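Local coordinates for cell division control protein 45 cdc45 putative (Entamoeba histolytica, PDB 6CC2) that probably acts in DNA replication as the Cdc45 component of the Cdc45-MCM-GINS helicase, which unwinds DNA at the fork, at residues S43-K48 with L193-N198; T366-D371 with A447-Q452; K344-D349 with E391-G396; R66-T71 with E93-I98. All blocks are in the same frame, centred on the assembly; numbering follows the deposited sequence.

Contact 1 (S43-K48 with L193-N198). With EDO (1,2-ethanediol), chain J; EDO (1,2-ethanediol), chain B.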
loop_
_atom_site.group_PDB
_atom_site.type_symbol
_atom_site.label_atom_id
_atom_site.label_comp_id
_atom_site.label_asym_id
_atom_site.label_seq_id
_atom_site.Cartn_x
_atom_site.Cartn_y
_atom_site.Cartn_z
ATOM N N SER A 43 13.082 13.871 -5.622
ATOM C CA SER A 43 14.530 13.723 -5.576
ATOM C C SER A 43 15.160 13.914 -6.944
ATOM O O SER A 43 16.297 14.378 -7.041
ATOM C CB SER A 43 14.903 12.362 -4.994
ATOM O OG SER A 43 14.596 11.332 -5.921
HETATM N N MSE A 44 14.452 13.583 -8.013
HETATM C CA MSE A 44 14.971 13.783 -9.360
HETATM C C MSE A 44 15.169 15.265 -9.669
HETATM O O MSE A 44 16.168 15.652 -10.272
HETATM C CB MSE A 44 14.035 13.163 -10.397
HETATM C CG MSE A 44 13.973 11.662 -10.305
HETATM SE SE MSE A 44 12.431 10.955 -11.250
HETATM C CE MSE A 44 13.048 11.209 -13.102
HETATM N N MSE A 45 14.188 16.078 -9.282
HETATM C CA MSE A 45 14.286 17.526 -9.438
HETATM C C MSE A 45 15.419 18.064 -8.580
HETATM O O MSE A 45 16.238 18.843 -9.049
HETATM C CB MSE A 45 12.968 18.188 -9.046
HETATM C CG MSE A 45 11.839 17.914 -10.024
HETATM SE SE MSE A 45 10.280 18.971 -9.568
HETATM C CE MSE A 45 9.409 17.683 -8.385
ATOM N N PHE A 46 15.447 17.649 -7.310
ATOM C CA PHE A 46 16.487 18.128 -6.402
ATOM C C PHE A 46 17.879 17.782 -6.910
ATOM O O PHE A 46 18.785 18.631 -6.872
ATOM C CB PHE A 46 16.282 17.535 -5.009
ATOM C CG PHE A 46 15.012 17.952 -4.329
ATOM C CD1 PHE A 46 14.256 19.016 -4.797
ATOM C CD2 PHE A 46 14.561 17.256 -3.212
ATOM C CE1 PHE A 46 13.090 19.384 -4.160
ATOM C CE2 PHE A 46 13.401 17.636 -2.574
ATOM C CZ PHE A 46 12.682 18.715 -3.046
ATOM N N GLU A 47 18.074 16.553 -7.393
ATOM C CA GLU A 47 19.367 16.161 -7.944
ATOM C C GLU A 47 19.781 17.081 -9.085
ATOM O O GLU A 47 20.919 17.570 -9.131
ATOM C CB GLU A 47 19.321 14.717 -8.436
ATOM C CG GLU A 47 19.265 13.659 -7.355
ATOM C CD GLU A 47 19.011 12.271 -7.925
ATOM O OE1 GLU A 47 19.349 12.037 -9.105
ATOM O OE2 GLU A 47 18.462 11.418 -7.197
ATOM N N LYS A 48 18.865 17.332 -10.021
ATOM C CA LYS A 48 19.198 18.146 -11.185
ATOM C C LYS A 48 19.585 19.562 -10.788
ATOM O O LYS A 48 20.387 20.196 -11.474
ATOM C CB LYS A 48 18.011 18.161 -12.154
ATOM C CG LYS A 48 18.394 18.372 -13.605
ATOM C CD LYS A 48 17.743 17.327 -14.502
ATOM C CE LYS A 48 18.378 15.958 -14.311
ATOM N NZ LYS A 48 17.664 14.901 -15.080
ATOM N N LEU A 193 6.683 23.566 -13.108
ATOM C CA LEU A 193 7.997 24.218 -13.117
ATOM C C LEU A 193 8.826 23.886 -14.357
ATOM O O LEU A 193 10.009 24.263 -14.414
ATOM C CB LEU A 193 8.775 23.819 -11.863
ATOM C CG LEU A 193 8.117 24.195 -10.533
ATOM C CD1 LEU A 193 8.933 23.655 -9.360
ATOM C CD2 LEU A 193 7.976 25.710 -10.423
ATOM N N ASN A 194 8.238 23.215 -15.336
ATOM C CA ASN A 194 8.925 22.798 -16.566
ATOM C C ASN A 194 10.137 21.922 -16.254
ATOM O O ASN A 194 11.198 22.044 -16.862
ATOM C CB ASN A 194 9.315 24.003 -17.411
ATOM C CG ASN A 194 8.167 24.514 -18.250
ATOM O OD1 ASN A 194 7.263 23.755 -18.604
ATOM N ND2 ASN A 194 8.201 25.790 -18.588
ATOM N N LYS A 195 9.977 21.025 -15.291
ATOM C CA LYS A 195 11.046 20.115 -14.888
ATOM C C LYS A 195 10.659 18.663 -15.106
ATOM O O LYS A 195 11.305 17.760 -14.556
ATOM C CB LYS A 195 11.411 20.344 -13.412
ATOM C CG LYS A 195 11.758 21.803 -13.087
ATOM C CD LYS A 195 11.968 21.992 -11.584
ATOM C CE LYS A 195 13.416 21.822 -11.189
ATOM N NZ LYS A 195 14.252 22.963 -11.673
ATOM N N VAL A 196 9.599 18.401 -15.862
ATOM C CA VAL A 196 9.131 17.037 -16.003
ATOM C C VAL A 196 10.106 16.232 -16.853
ATOM O O VAL A 196 10.620 16.713 -17.878
ATOM C CB VAL A 196 7.703 17.014 -16.575
ATOM C CG1 VAL A 196 7.626 17.637 -17.927
ATOM C CG2 VAL A 196 7.188 15.572 -16.623
ATOM N N GLU A 197 10.421 15.030 -16.378
ATOM C CA GLU A 197 11.084 13.995 -17.156
ATOM C C GLU A 197 10.083 12.869 -17.384
ATOM O O GLU A 197 9.331 12.499 -16.480
ATOM C CB GLU A 197 12.315 13.469 -16.419
ATOM C CG GLU A 197 13.342 14.551 -16.116
ATOM C CD GLU A 197 14.400 14.088 -15.138
ATOM O OE1 GLU A 197 14.520 14.704 -14.059
ATOM O OE2 GLU A 197 15.110 13.110 -15.448
ATOM N N ASN A 198 10.040 12.333 -18.601
ATOM C CA ASN A 198 8.916 11.461 -18.931
ATOM C C ASN A 198 8.903 10.171 -18.098
ATOM O O ASN A 198 7.837 9.611 -17.899
ATOM C CB ASN A 198 8.893 11.164 -20.415
ATOM C CG ASN A 198 8.424 12.357 -21.225
ATOM O OD1 ASN A 198 8.299 13.464 -20.691
ATOM N ND2 ASN A 198 8.185 12.156 -22.504
HETATM C C1 EDO J . 18.252 9.549 -3.247
HETATM O O1 EDO J . 17.987 10.476 -2.184
HETATM C C2 EDO J . 18.138 10.275 -4.579
HETATM O O2 EDO J . 19.008 11.416 -4.582
HETATM C C1 EDO B . 6.770 7.506 -23.767
HETATM O O1 EDO B . 5.502 7.543 -23.995
HETATM C C2 EDO B . 7.245 8.916 -23.413
HETATM O O2 EDO B . 8.652 8.906 -23.439
HETATM O O HOH W 1 17.100 14.134 -12.129
#

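Contact 2 (T366-D371 with A447-Q452)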
loop_
_atom_site.group_PDB
_atom_site.type_symbol
_atom_site.label_atom_id
_atom_site.label_comp_id
_atom_site.label_asym_id
_atom_site.label_seq_id
_atom_site.Cartn_x
_atom_site.Cartn_y
_atom_site.Cartn_z
ATOM N N THR A 366 7.498 -4.695 2.595
ATOM C CA THR A 366 6.832 -5.389 3.688
ATOM C C THR A 366 7.880 -6.098 4.532
ATOM O O THR A 366 8.628 -6.923 4.016
ATOM C CB THR A 366 5.825 -6.390 3.127
ATOM O OG1 THR A 366 4.848 -5.692 2.332
ATOM C CG2 THR A 366 5.116 -7.140 4.269
ATOM N N ASN A 367 7.905 -5.814 5.832
ATOM C CA ASN A 367 8.834 -6.501 6.735
ATOM C C ASN A 367 8.481 -7.980 6.801
ATOM O O ASN A 367 7.370 -8.333 7.182
ATOM C CB ASN A 367 8.794 -5.904 8.133
ATOM C CG ASN A 367 9.264 -4.470 8.177
ATOM O OD1 ASN A 367 10.119 -4.031 7.391
ATOM N ND2 ASN A 367 8.728 -3.730 9.131
ATOM N N ASP A 368 9.445 -8.843 6.469
ATOM C CA ASP A 368 9.179 -10.278 6.387
ATOM C C ASP A 368 10.325 -11.119 6.935
ATOM O O ASP A 368 10.315 -12.347 6.769
ATOM C CB ASP A 368 8.876 -10.668 4.944
ATOM C CG ASP A 368 8.247 -12.040 4.821
ATOM O OD1 ASP A 368 7.266 -12.334 5.561
ATOM O OD2 ASP A 368 8.735 -12.826 3.976
ATOM N N GLU A 369 11.322 -10.496 7.544
ATOM C CA GLU A 369 12.363 -11.170 8.300
ATOM C C GLU A 369 12.612 -10.345 9.549
ATOM O O GLU A 369 12.338 -9.141 9.572
ATOM C CB GLU A 369 13.665 -11.325 7.500
ATOM C CG GLU A 369 13.522 -12.122 6.218
ATOM C CD GLU A 369 13.261 -13.600 6.463
ATOM O OE1 GLU A 369 13.269 -14.023 7.633
ATOM O OE2 GLU A 369 13.052 -14.333 5.477
ATOM N N PRO A 370 13.162 -10.958 10.597
ATOM C CA PRO A 370 13.325 -10.227 11.858
ATOM C C PRO A 370 14.203 -8.995 11.743
ATOM O O PRO A 370 14.011 -8.045 12.507
ATOM C CB PRO A 370 13.956 -11.280 12.794
ATOM C CG PRO A 370 13.578 -12.577 12.228
ATOM C CD PRO A 370 13.502 -12.388 10.729
ATOM N N ASP A 371 15.172 -8.989 10.827
ATOM C CA ASP A 371 16.059 -7.837 10.701
ATOM C C ASP A 371 15.591 -6.813 9.675
ATOM O O ASP A 371 16.347 -5.870 9.378
ATOM C CB ASP A 371 17.482 -8.293 10.358
ATOM C CG ASP A 371 17.581 -8.901 8.981
ATOM O OD1 ASP A 371 16.548 -9.050 8.305
ATOM O OD2 ASP A 371 18.726 -9.238 8.576
ATOM N N ALA A 447 2.652 -12.136 11.951
ATOM C CA ALA A 447 1.287 -11.961 12.430
ATOM C C ALA A 447 0.634 -10.741 11.800
ATOM O O ALA A 447 -0.544 -10.784 11.462
ATOM C CB ALA A 447 1.271 -11.859 13.957
ATOM N N LEU A 448 1.396 -9.642 11.640
ATOM C CA LEU A 448 0.840 -8.430 11.037
ATOM C C LEU A 448 0.376 -8.707 9.611
ATOM O O LEU A 448 -0.691 -8.246 9.191
ATOM C CB LEU A 448 1.873 -7.318 11.046
ATOM C CG LEU A 448 2.080 -6.555 12.356
ATOM C CD1 LEU A 448 3.447 -5.873 12.395
ATOM C CD2 LEU A 448 0.958 -5.540 12.532
ATOM N N GLN A 449 1.161 -9.485 8.860
ATOM C CA GLN A 449 0.760 -9.793 7.489
ATOM C C GLN A 449 -0.495 -10.637 7.463
ATOM O O GLN A 449 -1.367 -10.446 6.610
ATOM C CB GLN A 449 1.902 -10.510 6.758
ATOM C CG GLN A 449 3.117 -9.647 6.557
ATOM C CD GLN A 449 4.183 -10.385 5.820
ATOM O OE1 GLN A 449 4.037 -10.699 4.638
ATOM N NE2 GLN A 449 5.260 -10.684 6.508
ATOM N N LEU A 450 -0.595 -11.600 8.386
ATOM C CA LEU A 450 -1.784 -12.442 8.435
ATOM C C LEU A 450 -3.001 -11.645 8.860
ATOM O O LEU A 450 -4.088 -11.813 8.298
ATOM C CB LEU A 450 -1.527 -13.628 9.374
ATOM C CG LEU A 450 -2.683 -14.621 9.498
ATOM C CD1 LEU A 450 -3.037 -15.188 8.119
ATOM C CD2 LEU A 450 -2.315 -15.758 10.438
ATOM N N ALA A 451 -2.842 -10.747 9.841
ATOM C CA ALA A 451 -3.969 -9.922 10.267
ATOM C C ALA A 451 -4.493 -9.070 9.111
ATOM O O ALA A 451 -5.710 -8.916 8.954
ATOM C CB ALA A 451 -3.565 -9.022 11.428
ATOM N N GLN A 452 -3.584 -8.483 8.320
ATOM C CA GLN A 452 -3.988 -7.675 7.173
ATOM C C GLN A 452 -4.750 -8.509 6.162
ATOM O O GLN A 452 -5.780 -8.076 5.631
ATOM C CB GLN A 452 -2.770 -7.036 6.519
ATOM C CG GLN A 452 -3.100 -6.245 5.262
ATOM C CD GLN A 452 -1.926 -5.405 4.782
ATOM O OE1 GLN A 452 -0.909 -5.291 5.464
ATOM N NE2 GLN A 452 -2.069 -4.816 3.605
#

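Contact 3 (K344-D349 with E391-G396)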
loop_
_atom_site.group_PDB
_atom_site.type_symbol
_atom_site.label_atom_id
_atom_site.label_comp_id
_atom_site.label_asym_id
_atom_site.label_seq_id
_atom_site.Cartn_x
_atom_site.Cartn_y
_atom_site.Cartn_z
ATOM N N LYS A 344 5.999 0.014 -18.962
ATOM C CA LYS A 344 7.276 0.575 -19.384
ATOM C C LYS A 344 8.135 -0.553 -19.946
ATOM O O LYS A 344 8.197 -1.640 -19.361
ATOM C CB LYS A 344 7.989 1.257 -18.212
ATOM C CG LYS A 344 9.383 1.781 -18.578
ATOM C CD LYS A 344 10.070 2.396 -17.377
ATOM C CE LYS A 344 11.553 2.666 -17.685
ATOM N NZ LYS A 344 11.722 3.587 -18.814
ATOM N N LYS A 345 8.786 -0.285 -21.086
ATOM C CA LYS A 345 9.659 -1.265 -21.720
ATOM C C LYS A 345 11.025 -1.292 -21.037
ATOM O O LYS A 345 11.634 -0.247 -20.806
ATOM C CB LYS A 345 9.826 -0.934 -23.197
ATOM C CG LYS A 345 10.387 -2.075 -24.029
ATOM C CD LYS A 345 10.438 -1.690 -25.495
ATOM C CE LYS A 345 10.804 -2.864 -26.379
ATOM N NZ LYS A 345 10.848 -2.458 -27.812
ATOM N N PHE A 346 11.486 -2.489 -20.699
ATOM C CA PHE A 346 12.810 -2.718 -20.116
ATOM C C PHE A 346 13.564 -3.607 -21.104
ATOM O O PHE A 346 13.317 -4.815 -21.170
ATOM C CB PHE A 346 12.715 -3.371 -18.748
ATOM C CG PHE A 346 12.040 -2.526 -17.697
ATOM C CD1 PHE A 346 12.731 -1.515 -17.051
ATOM C CD2 PHE A 346 10.729 -2.746 -17.359
ATOM C CE1 PHE A 346 12.125 -0.756 -16.078
ATOM C CE2 PHE A 346 10.110 -1.986 -16.377
ATOM C CZ PHE A 346 10.814 -0.986 -15.741
ATOM N N GLY A 347 14.471 -3.013 -21.873
ATOM C CA GLY A 347 15.132 -3.762 -22.928
ATOM C C GLY A 347 14.111 -4.246 -23.941
ATOM O O GLY A 347 13.439 -3.447 -24.599
HETATM N N MSE A 348 13.968 -5.565 -24.067
HETATM C CA MSE A 348 13.021 -6.149 -24.997
HETATM C C MSE A 348 11.747 -6.621 -24.287
HETATM O O MSE A 348 10.850 -7.176 -24.905
HETATM C CB MSE A 348 13.653 -7.331 -25.733
HETATM C CG MSE A 348 14.759 -6.938 -26.704
HETATM SE SE MSE A 348 14.102 -5.840 -28.180
HETATM C CE MSE A 348 12.856 -7.114 -28.976
ATOM N N ASP A 349 11.688 -6.393 -22.984
ATOM C CA ASP A 349 10.632 -6.927 -22.119
ATOM C C ASP A 349 9.593 -5.836 -21.882
ATOM O O ASP A 349 9.887 -4.814 -21.254
ATOM C CB ASP A 349 11.239 -7.408 -20.805
ATOM C CG ASP A 349 10.228 -8.044 -19.874
ATOM O OD1 ASP A 349 9.011 -7.908 -20.103
ATOM O OD2 ASP A 349 10.660 -8.685 -18.888
ATOM N N GLU A 391 15.189 -7.378 -14.719
ATOM C CA GLU A 391 15.620 -8.456 -13.840
ATOM C C GLU A 391 15.448 -8.154 -12.357
ATOM O O GLU A 391 15.070 -9.074 -11.612
ATOM C CB GLU A 391 17.088 -8.792 -14.143
ATOM C CG GLU A 391 17.322 -9.477 -15.492
ATOM C CD GLU A 391 17.224 -8.544 -16.698
ATOM O OE1 GLU A 391 17.261 -7.304 -16.545
ATOM O OE2 GLU A 391 17.122 -9.068 -17.829
ATOM N N PRO A 392 15.688 -6.936 -11.862
ATOM C CA PRO A 392 15.498 -6.705 -10.424
ATOM C C PRO A 392 14.093 -7.026 -9.945
ATOM O O PRO A 392 13.903 -7.381 -8.774
ATOM C CB PRO A 392 15.834 -5.212 -10.266
ATOM C CG PRO A 392 16.831 -4.949 -11.387
ATOM C CD PRO A 392 16.327 -5.783 -12.538
ATOM N N TYR A 393 13.082 -6.855 -10.799
ATOM C CA TYR A 393 11.712 -7.079 -10.368
ATOM C C TYR A 393 11.437 -8.540 -10.045
ATOM O O TYR A 393 10.485 -8.827 -9.315
ATOM C CB TYR A 393 10.729 -6.598 -11.439
ATOM C CG TYR A 393 10.500 -5.092 -11.370
ATOM C CD1 TYR A 393 9.611 -4.556 -10.454
ATOM C CD2 TYR A 393 11.186 -4.227 -12.211
ATOM C CE1 TYR A 393 9.401 -3.202 -10.369
ATOM C CE2 TYR A 393 11.004 -2.868 -12.131
ATOM C CZ TYR A 393 10.104 -2.357 -11.206
ATOM O OH TYR A 393 9.912 -1.004 -11.127
ATOM N N ASP A 394 12.272 -9.459 -10.526
ATOM C CA ASP A 394 12.021 -10.878 -10.257
ATOM C C ASP A 394 11.989 -11.164 -8.763
ATOM O O ASP A 394 11.156 -11.958 -8.299
ATOM C CB ASP A 394 13.075 -11.744 -10.942
ATOM C CG ASP A 394 12.873 -11.817 -12.437
ATOM O OD1 ASP A 394 11.754 -11.501 -12.895
ATOM O OD2 ASP A 394 13.827 -12.196 -13.147
ATOM N N PHE A 395 12.887 -10.539 -7.996
ATOM C CA PHE A 395 12.922 -10.761 -6.552
ATOM C C PHE A 395 11.628 -10.282 -5.897
ATOM O O PHE A 395 11.094 -10.950 -5.002
ATOM C CB PHE A 395 14.130 -10.042 -5.948
ATOM C CG PHE A 395 14.315 -10.290 -4.476
ATOM C CD1 PHE A 395 14.870 -11.475 -4.021
ATOM C CD2 PHE A 395 13.935 -9.338 -3.550
ATOM C CE1 PHE A 395 15.039 -11.702 -2.669
ATOM C CE2 PHE A 395 14.100 -9.561 -2.195
ATOM C CZ PHE A 395 14.653 -10.742 -1.756
ATOM N N GLY A 396 11.118 -9.128 -6.325
ATOM C CA GLY A 396 9.852 -8.635 -5.794
ATOM C C GLY A 396 8.677 -9.512 -6.179
ATOM O O GLY A 396 7.807 -9.776 -5.352
HETATM O O HOH W 2 15.793 -5.525 -18.830
HETATM O O HOH W 3 15.029 -7.549 -20.052
#

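Contact 4 (R66-T71 with E93-I98)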
loop_
_atom_site.group_PDB
_atom_site.type_symbol
_atom_site.label_atom_id
_atom_site.label_comp_id
_atom_site.label_asym_id
_atom_site.label_seq_id
_atom_site.Cartn_x
_atom_site.Cartn_y
_atom_site.Cartn_z
ATOM N N ARG A 66 10.293 12.378 17.143
ATOM C CA ARG A 66 11.608 12.233 17.753
ATOM C C ARG A 66 12.716 12.668 16.806
ATOM O O ARG A 66 13.649 13.364 17.219
ATOM C CB ARG A 66 11.809 10.789 18.201
ATOM C CG ARG A 66 11.099 10.468 19.519
ATOM C CD ARG A 66 11.457 9.074 20.037
ATOM N NE ARG A 66 10.955 8.846 21.390
ATOM C CZ ARG A 66 9.906 8.087 21.702
ATOM N NH1 ARG A 66 9.217 7.453 20.758
ATOM N NH2 ARG A 66 9.548 7.957 22.975
ATOM N N VAL A 67 12.645 12.255 15.532
ATOM C CA VAL A 67 13.684 12.659 14.586
ATOM C C VAL A 67 13.624 14.163 14.347
ATOM O O VAL A 67 14.659 14.841 14.301
ATOM C CB VAL A 67 13.553 11.879 13.265
ATOM C CG1 VAL A 67 14.511 12.442 12.218
ATOM C CG2 VAL A 67 13.791 10.401 13.486
ATOM N N PHE A 68 12.411 14.704 14.171
ATOM C CA PHE A 68 12.260 16.145 13.990
ATOM C C PHE A 68 12.939 16.899 15.127
ATOM O O PHE A 68 13.758 17.793 14.892
ATOM C CB PHE A 68 10.782 16.507 13.892
ATOM C CG PHE A 68 10.526 17.958 13.523
ATOM C CD1 PHE A 68 10.509 18.354 12.196
ATOM C CD2 PHE A 68 10.279 18.901 14.499
ATOM C CE1 PHE A 68 10.255 19.668 11.854
ATOM C CE2 PHE A 68 10.038 20.228 14.160
ATOM C CZ PHE A 68 10.025 20.603 12.844
ATOM N N LYS A 69 12.660 16.502 16.375
ATOM C CA LYS A 69 13.249 17.191 17.516
ATOM C C LYS A 69 14.772 17.072 17.513
ATOM O O LYS A 69 15.479 18.041 17.808
ATOM C CB LYS A 69 12.675 16.641 18.816
ATOM C CG LYS A 69 13.190 17.375 20.055
ATOM C CD LYS A 69 12.710 16.730 21.340
ATOM C CE LYS A 69 13.155 17.548 22.556
ATOM N NZ LYS A 69 12.824 16.866 23.831
ATOM N N GLU A 70 15.298 15.884 17.188
ATOM C CA GLU A 70 16.740 15.695 17.131
ATOM C C GLU A 70 17.378 16.487 15.990
ATOM O O GLU A 70 18.559 16.846 16.077
ATOM C CB GLU A 70 17.069 14.207 16.980
ATOM C CG GLU A 70 18.545 13.900 16.733
ATOM C CD GLU A 70 19.444 14.323 17.886
ATOM O OE1 GLU A 70 18.991 14.270 19.051
ATOM O OE2 GLU A 70 20.605 14.715 17.627
ATOM N N THR A 71 16.622 16.774 14.934
ATOM C CA THR A 71 17.157 17.430 13.746
ATOM C C THR A 71 17.138 18.949 13.865
ATOM O O THR A 71 18.163 19.604 13.651
ATOM C CB THR A 71 16.344 17.016 12.512
ATOM O OG1 THR A 71 16.468 15.605 12.300
ATOM C CG2 THR A 71 16.824 17.766 11.270
ATOM N N GLU A 93 0.668 21.026 17.298
ATOM C CA GLU A 93 0.588 20.397 18.613
ATOM C C GLU A 93 1.622 19.292 18.755
ATOM O O GLU A 93 2.241 19.144 19.817
ATOM C CB GLU A 93 -0.819 19.854 18.837
ATOM C CG GLU A 93 -1.016 19.109 20.146
ATOM C CD GLU A 93 -2.470 18.741 20.380
ATOM O OE1 GLU A 93 -3.070 19.257 21.346
ATOM O OE2 GLU A 93 -3.019 17.946 19.586
ATOM N N LEU A 94 1.838 18.520 17.692
ATOM C CA LEU A 94 2.769 17.400 17.759
ATOM C C LEU A 94 4.197 17.891 17.942
ATOM O O LEU A 94 4.916 17.422 18.831
ATOM C CB LEU A 94 2.646 16.541 16.495
ATOM C CG LEU A 94 3.583 15.331 16.422
ATOM C CD1 LEU A 94 3.175 14.294 17.468
ATOM C CD2 LEU A 94 3.601 14.725 15.042
ATOM N N LEU A 95 4.615 18.863 17.131
ATOM C CA LEU A 95 6.023 19.219 17.035
ATOM C C LEU A 95 6.401 20.514 17.727
ATOM O O LEU A 95 7.588 20.717 17.991
ATOM C CB LEU A 95 6.439 19.313 15.562
ATOM C CG LEU A 95 6.145 18.071 14.732
ATOM C CD1 LEU A 95 6.482 18.326 13.264
ATOM C CD2 LEU A 95 6.913 16.869 15.252
ATOM N N GLY A 96 5.442 21.391 18.010
ATOM C CA GLY A 96 5.749 22.656 18.661
ATOM C C GLY A 96 6.581 23.598 17.818
ATOM O O GLY A 96 6.110 24.094 16.793
ATOM N N ASP A 97 7.820 23.857 18.244
ATOM C CA ASP A 97 8.717 24.765 17.535
ATOM C C ASP A 97 8.882 24.351 16.080
ATOM O O ASP A 97 9.604 23.398 15.775
ATOM C CB ASP A 97 10.082 24.823 18.225
ATOM C CG ASP A 97 10.126 25.845 19.347
ATOM O OD1 ASP A 97 9.494 26.914 19.204
ATOM O OD2 ASP A 97 10.795 25.581 20.370
ATOM N N ILE A 98 8.233 25.082 15.176
ATOM C CA ILE A 98 8.117 24.685 13.776
ATOM C C ILE A 98 8.358 25.888 12.875
ATOM O O ILE A 98 8.628 25.740 11.678
ATOM C CB ILE A 98 6.727 24.084 13.495
ATOM C CG1 ILE A 98 6.537 22.765 14.236
ATOM C CG2 ILE A 98 6.501 23.908 12.008
ATOM C CD1 ILE A 98 5.128 22.238 14.116
#

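Contact 1 (S43-K48 with L193-N198)
E197 reaches from the loop 193-198 to the last turns of helix 33-48 and meets M44 and K48 there. CB of E197 lies 4.1 Å from CE of M44. The chain then runs out extended, and E197 CD packs 3.8 Å from M44 CE. At the tip, E197 OE2 forms a salt bridge with K48 NZ at 3.1 Å. The hydrogen bond within this pair is weak. E197 OE1 accepts a hydrogen bond at 3.3 Å from a water that also donates to the backbone O of M44. The carboxylate is thus tied to the helix both directly and through water. K48 comes from the opposite direction. Its CG is anti to the backbone N (chi1 -153°), and two further bends in the chain bring NZ round to E197.

A second, apolar patch lies beside this one. M44 and M45 are both selenomethionines. SE of M45 sits 4.0 Å from CD of K195, and the two side chains cross at about a right angle. The aliphatic part of K195 does the packing, while its NZ makes a salt bridge with D49. M45 is buried, with Y12, I189, A190 and M200 also against it. The salt bridge lies nearer the surface, where K48 is exposed.

The loop leaves helix 182-192 through a Schellman motif, with N194 as the C-prime residue at positive phi. K195 N bonds to A190 O and N194 N to K191 O, a helix ending that turns K195 and E197 toward helix 33-48.

Contact 2 (T366-D371 with A447-Q452)
Q449 and D368 make the tight part of this contact. NE2 of Q449 donates to OD1 of D368 at 2.8 Å, with a nearly straight N-H...O angle of 168°. The oxygen lies close to the amide plane of Q449. On the carboxylate, the nitrogen meets OD1 on its anti side, somewhat out of the plane. The two flat groups are turned 76° apart. Both bonded atoms have second partners: Q449 NE2 also bonds to Y445 O, and D368 OD1 forms a salt bridge with K446. D368 OD1 and Y445 O together probably fix the rotation of the amide, while K446 holds the carboxylate.

T366 packs against the same amide with its methyl group. CG2 of T366 comes within 3.7 Å of Q449 CD. Its hydroxyl OG1 bonds instead to G362 O.

The loose side begins past D368. E369, P370 and D371 are exposed and lead away from helix 444-462. They touch a crystal neighbour.

Q449 also packs on S403 and L407 of helix 393-417, so the loop after helix 354-364 meets helix 444-462 beside a third helix. A447, L448 and A451 of helix 444-462 rest on V483 of strand 479-485, in the mixed sheet.

Contact 3 (K344-D349 with E391-G396)
F346 and Y393 make the direct contact, and it is aromatic. The ring centroids are 5.9 Å apart and the planes stand at 50°. At that tilt the rings meet at a slant, between the two usual aromatic geometries. The nearest atoms are CZ of F346 and CE2 of Y393, at 4.1 Å. Both side chains are buried and cross at about a right angle.

Other apolar groups enclose the pair. CG of K344 lies over one face of the F346 ring, toward its rim, and A390 also touches F346. Y393 packs on A357 and A360 of helix 354-364, on L384 and on W202. The pair thus joins the turn after strand 338-344 to the N-terminal part of helix 393-417, among several helices of the mainly helical middle of the chain.

Backbone bonds shape the first segment. F346 to D349 is a type II' beta turn, with G347 at the positive phi (62°) that favours glycine. F346 N bonds to D349 O and D349 N to F346 O, both at 2.9 Å.

Water makes a looser polar link. Two waters lie between the backbone O of F346 and the carboxylate of E391. One is 3.2 Å from E391 OE1. Their bonds to F346 O are weak, and the protons have competing acceptors.

Like charges also gather here. D349 OD2 is 6.6 Å from E391 OE2 and 6.7 Å from D394 OD1. This closeness might raise the affinity of these acids for protons slightly. D349 OD1 is bonded to the hydroxyl of S351.

Contact 4 (R66-T71 with E93-I98)
The F68 ring carries L95 on one face and the backbone O of D97 at its edge. CD1 of L95 sits over the ring centre, 3.9 Å from the centroid and only 5° off the normal, a CH-pi contact. CD2 and CB of L95 lie 4.0 Å from ring atom CD2 of F68. In the ring plane, D97 O approaches CE2 of F68 at 3.6 Å. CG1 of I98 comes in obliquely, 4.3 Å from F68 CE2. A chi1 of -172° swings the F68 ring out past its own carbonyl carbon toward L95.

The two helices lie side by side on one face of the parallel sheet. Helix 61-71 leads into strand 77-83 and helix 91-95 follows it. F68 touches V80 and L95 touches F82, so both helices pack on this strand, as in doubly wound, Rossmann-like alpha/beta domains. F68 also reaches Y28 on the adjacent strand 24-29.

Helix 91-95 ends at L95, and G96 follows at positive phi (66°). The chain then turns to bring D97 O and I98 to the ring. On helix 61-71, V67 O takes two bonds from T71, from N and from OG1, each 2.8 Å long. T71 OG1 also bonds to Q26 NE2.

Contact 3 is buried, contact 4 partly so, and contacts 1 and 2 lie at the surface. The chemistry follows: rings and alkyl groups carry 3 and most of 4, where a backbone oxygen meets the ring edge, while 1 and 2 rely on charged or amide ends beside apolar packing. Contact 4 lies within the parallel-sheet domain and is nested in the loop closed by contact 1, which joins that domain to the helices after it. Contacts 2 and 3 alternate along the chain. Their loops flank helix 354-364, and both involve helix 393-417. Helix 199-213 packs against 1 and 3. Contacts 1 and 2 lie on opposite sides of the chain's centre, their centres about 35 Å apart.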